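Mevalonate kinase, putative (Leishmania major, PDB 2HFS) probably phosphorylates (R)-mevalonate at the expense of ATP, giving (R)-5-phosphomevalonate, an early step of isoprenoid and sterol biosynthesis. Local coordinates at residues E27-H32 and R257-S262. Residues are numbered along the deposited sequence; the frame is centred on the assembly and turned at random.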
ATOM      1  N   GLU A  27       9.491  -6.495   2.950  1.00 12.02           N
ATOM      2  CA  GLU A  27       8.963  -6.094   4.254  1.00 11.01           C
ATOM      3  C   GLU A  27       9.867  -6.617   5.377  1.00 12.42           C
ATOM      4  O   GLU A  27      10.385  -7.748   5.313  1.00 10.19           O
ATOM      5  CB  GLU A  27       7.553  -6.617   4.488  1.00 11.04           C
ATOM      6  CG  GLU A  27       7.378  -8.102   4.238  1.00  8.61           C
ATOM      7  CD  GLU A  27       7.043  -8.378   2.778  1.00 10.96           C
ATOM      8  OE1 GLU A  27       5.897  -8.064   2.363  1.00 10.62           O
ATOM      9  OE2 GLU A  27       7.927  -8.865   2.034  1.00 10.80           O
ATOM     10  N   HIS A  28      10.033  -5.800   6.410  1.00 10.41           N
ATOM     11  CA  HIS A  28      10.896  -6.135   7.557  1.00 11.04           C
ATOM     12  C   HIS A  28      12.402  -6.058   7.319  1.00 11.56           C
ATOM     13  O   HIS A  28      13.125  -5.432   8.104  1.00 13.93           O
ATOM     14  CB  HIS A  28      10.474  -7.471   8.195  1.00 11.89           C
ATOM     15  CG  HIS A  28       9.138  -7.396   8.854  1.00 11.21           C
ATOM     16  ND1 HIS A  28       8.946  -6.748  10.055  1.00 14.75           N
ATOM     17  CD2 HIS A  28       7.920  -7.832   8.459  1.00 12.07           C
ATOM     18  CE1 HIS A  28       7.668  -6.800  10.380  1.00 15.60           C
ATOM     19  NE2 HIS A  28       7.018  -7.437   9.419  1.00 13.69           N
ATOM     20  N   PHE A  29      12.884  -6.665   6.239  1.00 11.67           N
ATOM     21  CA  PHE A  29      14.324  -6.630   5.938  1.00 11.73           C
ATOM     22  C   PHE A  29      14.801  -5.241   5.514  1.00 13.20           C
ATOM     23  O   PHE A  29      15.967  -4.858   5.742  1.00 12.45           O
ATOM     24  CB  PHE A  29      14.663  -7.672   4.877  1.00 13.51           C
ATOM     25  CG  PHE A  29      14.458  -9.089   5.349  1.00 11.87           C
ATOM     26  CD1 PHE A  29      13.392  -9.849   4.881  1.00 13.76           C
ATOM     27  CD2 PHE A  29      15.318  -9.653   6.294  1.00  9.40           C
ATOM     28  CE1 PHE A  29      13.194 -11.160   5.333  1.00 10.06           C
ATOM     29  CE2 PHE A  29      15.139 -10.976   6.736  1.00 10.70           C
ATOM     30  CZ  PHE A  29      14.061 -11.723   6.257  1.00  9.61           C
ATOM     31  N   VAL A  30      13.884  -4.488   4.917  1.00 12.25           N
ATOM     32  CA  VAL A  30      14.118  -3.096   4.545  1.00 12.88           C
ATOM     33  C   VAL A  30      14.496  -2.205   5.748  1.00 12.46           C
ATOM     34  O   VAL A  30      15.300  -1.271   5.614  1.00 13.82           O
ATOM     35  CB  VAL A  30      12.880  -2.527   3.802  1.00 11.46           C
ATOM     36  CG1 VAL A  30      11.646  -2.469   4.740  1.00 12.09           C
ATOM     37  CG2 VAL A  30      13.178  -1.172   3.195  1.00 14.60           C
ATOM     38  N   VAL A  31      13.905  -2.494   6.905  1.00 13.59           N
ATOM     39  CA  VAL A  31      14.227  -1.819   8.161  1.00 15.63           C
ATOM     40  C   VAL A  31      15.730  -1.920   8.469  1.00 15.39           C
ATOM     41  O   VAL A  31      16.297  -1.033   9.107  1.00 15.86           O
ATOM     42  CB  VAL A  31      13.365  -2.387   9.314  1.00 12.94           C
ATOM     43  CG1 VAL A  31      13.793  -1.864  10.691  1.00 16.41           C
ATOM     44  CG2 VAL A  31      11.894  -2.082   9.053  1.00 15.64           C
ATOM     45  N   HIS A  32      16.360  -2.988   7.973  1.00 16.13           N
ATOM     46  CA  HIS A  32      17.761  -3.282   8.265  1.00 15.91           C
ATOM     47  C   HIS A  32      18.687  -3.020   7.083  1.00 17.36           C
ATOM     48  O   HIS A  32      19.852  -3.453   7.076  1.00 17.36           O
ATOM     49  CB  HIS A  32      17.879  -4.711   8.810  1.00 16.76           C
ATOM     50  CG  HIS A  32      17.090  -4.912  10.061  1.00 14.90           C
ATOM     51  ND1 HIS A  32      17.660  -4.861  11.313  1.00 17.50           N
ATOM     52  CD2 HIS A  32      15.759  -5.075  10.257  1.00 13.17           C
ATOM     53  CE1 HIS A  32      16.721  -5.035  12.229  1.00 15.46           C
ATOM     54  NE2 HIS A  32      15.557  -5.143  11.615  1.00 11.37           N
ATOM     55  N   ARG A 257       8.724 -16.295   7.131  1.00 11.92           N
ATOM     56  CA  ARG A 257       8.368 -17.307   8.117  1.00 12.20           C
ATOM     57  C   ARG A 257       9.502 -17.488   9.133  1.00 11.86           C
ATOM     58  O   ARG A 257       9.239 -17.698  10.308  1.00 11.82           O
ATOM     59  CB  ARG A 257       8.080 -18.661   7.466  1.00 12.75           C
ATOM     60  CG  ARG A 257       6.913 -18.713   6.494  1.00 12.40           C
ATOM     61  CD  ARG A 257       6.580 -20.141   6.104  1.00 13.59           C
ATOM     62  NE  ARG A 257       6.148 -20.935   7.262  1.00 16.86           N
ATOM     63  CZ  ARG A 257       5.894 -22.242   7.214  1.00 20.43           C
ATOM     64  NH1 ARG A 257       6.025 -22.900   6.067  1.00 18.12           N
ATOM     65  NH2 ARG A 257       5.516 -22.889   8.311  1.00 21.52           N
ATOM     66  N   GLN A 258      10.753 -17.370   8.677  1.00 13.42           N
ATOM     67  CA  GLN A 258      11.928 -17.626   9.519  1.00 13.87           C
ATOM     68  C   GLN A 258      12.256 -16.477  10.468  1.00 13.62           C
ATOM     69  O   GLN A 258      13.021 -16.667  11.411  1.00 14.96           O
ATOM     70  CB  GLN A 258      13.151 -17.977   8.665  1.00 12.84           C
ATOM     71  CG  GLN A 258      12.928 -19.203   7.776  1.00 17.42           C
ATOM     72  CD  GLN A 258      14.176 -19.667   7.056  1.00 16.49           C
ATOM     73  OE1 GLN A 258      15.213 -19.912   7.677  1.00 21.41           O
ATOM     74  NE2 GLN A 258      14.062 -19.850   5.753  1.00 22.71           N
ATOM     75  N   ILE A 259      11.687 -15.296  10.223  1.00 13.35           N
ATOM     76  CA  ILE A 259      11.787 -14.196  11.192  1.00 14.27           C
ATOM     77  C   ILE A 259      10.504 -14.084  12.011  1.00 14.31           C
ATOM     78  O   ILE A 259      10.257 -13.074  12.686  1.00 14.40           O
ATOM     79  CB  ILE A 259      12.166 -12.844  10.537  1.00 13.66           C
ATOM     80  CG1 ILE A 259      11.152 -12.445   9.456  1.00 13.79           C
ATOM     81  CG2 ILE A 259      13.593 -12.893  10.004  1.00 14.82           C
ATOM     82  CD1 ILE A 259      11.131 -10.948   9.183  1.00  5.42           C
ATOM     83  N   ASP A 260       9.695 -15.143  11.922  1.00 15.10           N
ATOM     84  CA  ASP A 260       8.474 -15.296  12.697  1.00 14.90           C
ATOM     85  C   ASP A 260       7.457 -14.165  12.477  1.00 15.20           C
ATOM     86  O   ASP A 260       6.899 -13.634  13.450  1.00 16.20           O
ATOM     87  CB  ASP A 260       8.849 -15.415  14.184  1.00 16.92           C
ATOM     88  CG  ASP A 260       7.678 -15.772  15.065  1.00 16.63           C
ATOM     89  OD1 ASP A 260       6.810 -16.550  14.629  1.00 16.76           O
ATOM     90  OD2 ASP A 260       7.554 -15.301  16.221  1.00 20.66           O
ATOM     91  N   VAL A 261       7.249 -13.762  11.221  1.00 14.61           N
ATOM     92  CA  VAL A 261       6.202 -12.765  10.929  1.00 15.20           C
ATOM     93  C   VAL A 261       5.030 -13.313  10.113  1.00 14.12           C
ATOM     94  O   VAL A 261       4.164 -12.556   9.698  1.00 15.39           O
ATOM     95  CB  VAL A 261       6.754 -11.446  10.297  1.00 15.26           C
ATOM     96  CG1 VAL A 261       7.817 -10.794  11.209  1.00 15.98           C
ATOM     97  CG2 VAL A 261       7.311 -11.673   8.887  1.00 15.60           C
ATOM     98  N   SER A 262       4.983 -14.625   9.893  1.00 15.74           N
ATOM     99  CA  SER A 262       3.765 -15.224   9.303  1.00 13.62           C
ATOM    100  C   SER A 262       2.774 -15.634  10.397  1.00 13.23           C
ATOM    101  O   SER A 262       2.951 -15.262  11.556  1.00 13.79           O
ATOM    102  CB  SER A 262       4.084 -16.385   8.346  1.00 15.81           C
ATOM    103  OG  SER A 262       2.895 -16.823   7.675  1.00 12.24           O
TER
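His28 and Val261 have the nearest CA atoms of the two segments, 8.8 Å apart, where the loop after strand 17-25 faces the end of helix 242-258 and side chains alone bridge the gap. This is a worked example of how a helix terminus can turn its apolar residues onto a loop more than 200 residues away in sequence. The helix closes in a Schellman motif: Asp260, at positive phi, lets Asp260 N bond to Arg257 O and Val261 N to Cys256 O, and on either side of it Ile259 and Val261 both point at the loop. Val261 CG1 sits over one face of the His28 imidazole in a CH-pi contact, 4.0 Å from the ring centroid and 13° off its normal. Displaced toward the rim, Val261 CG1 lies 3.9 Å from His28 NE2. The other methyl, Val261 CG2, reaches His28 CD2. Ile259 divides its branches between two aromatic residues. With CG1 lodged between the backbone N and the carbonyl carbon (chi1 58°), Ile259 CD1 comes to 3.7 Å from His28 CB. Ile259 CG2 meets the far end of Phe29, 4.0 Å from Phe29 CZ. No hydrogen bond crosses the contact; the buried His28 NE2 is instead bonded to Thr286 O, which anchors the ring. The contact thus ties the loop to the C-terminal family region of this GHMP kinase. Around it, Val204 of helix 201-214 touches both His28 and Val261, Tyr226 of helix 216-239 lies nearly parallel to the Phe29 ring, and Leu222 of that helix packs on Ile259, so three helices meet at this seam.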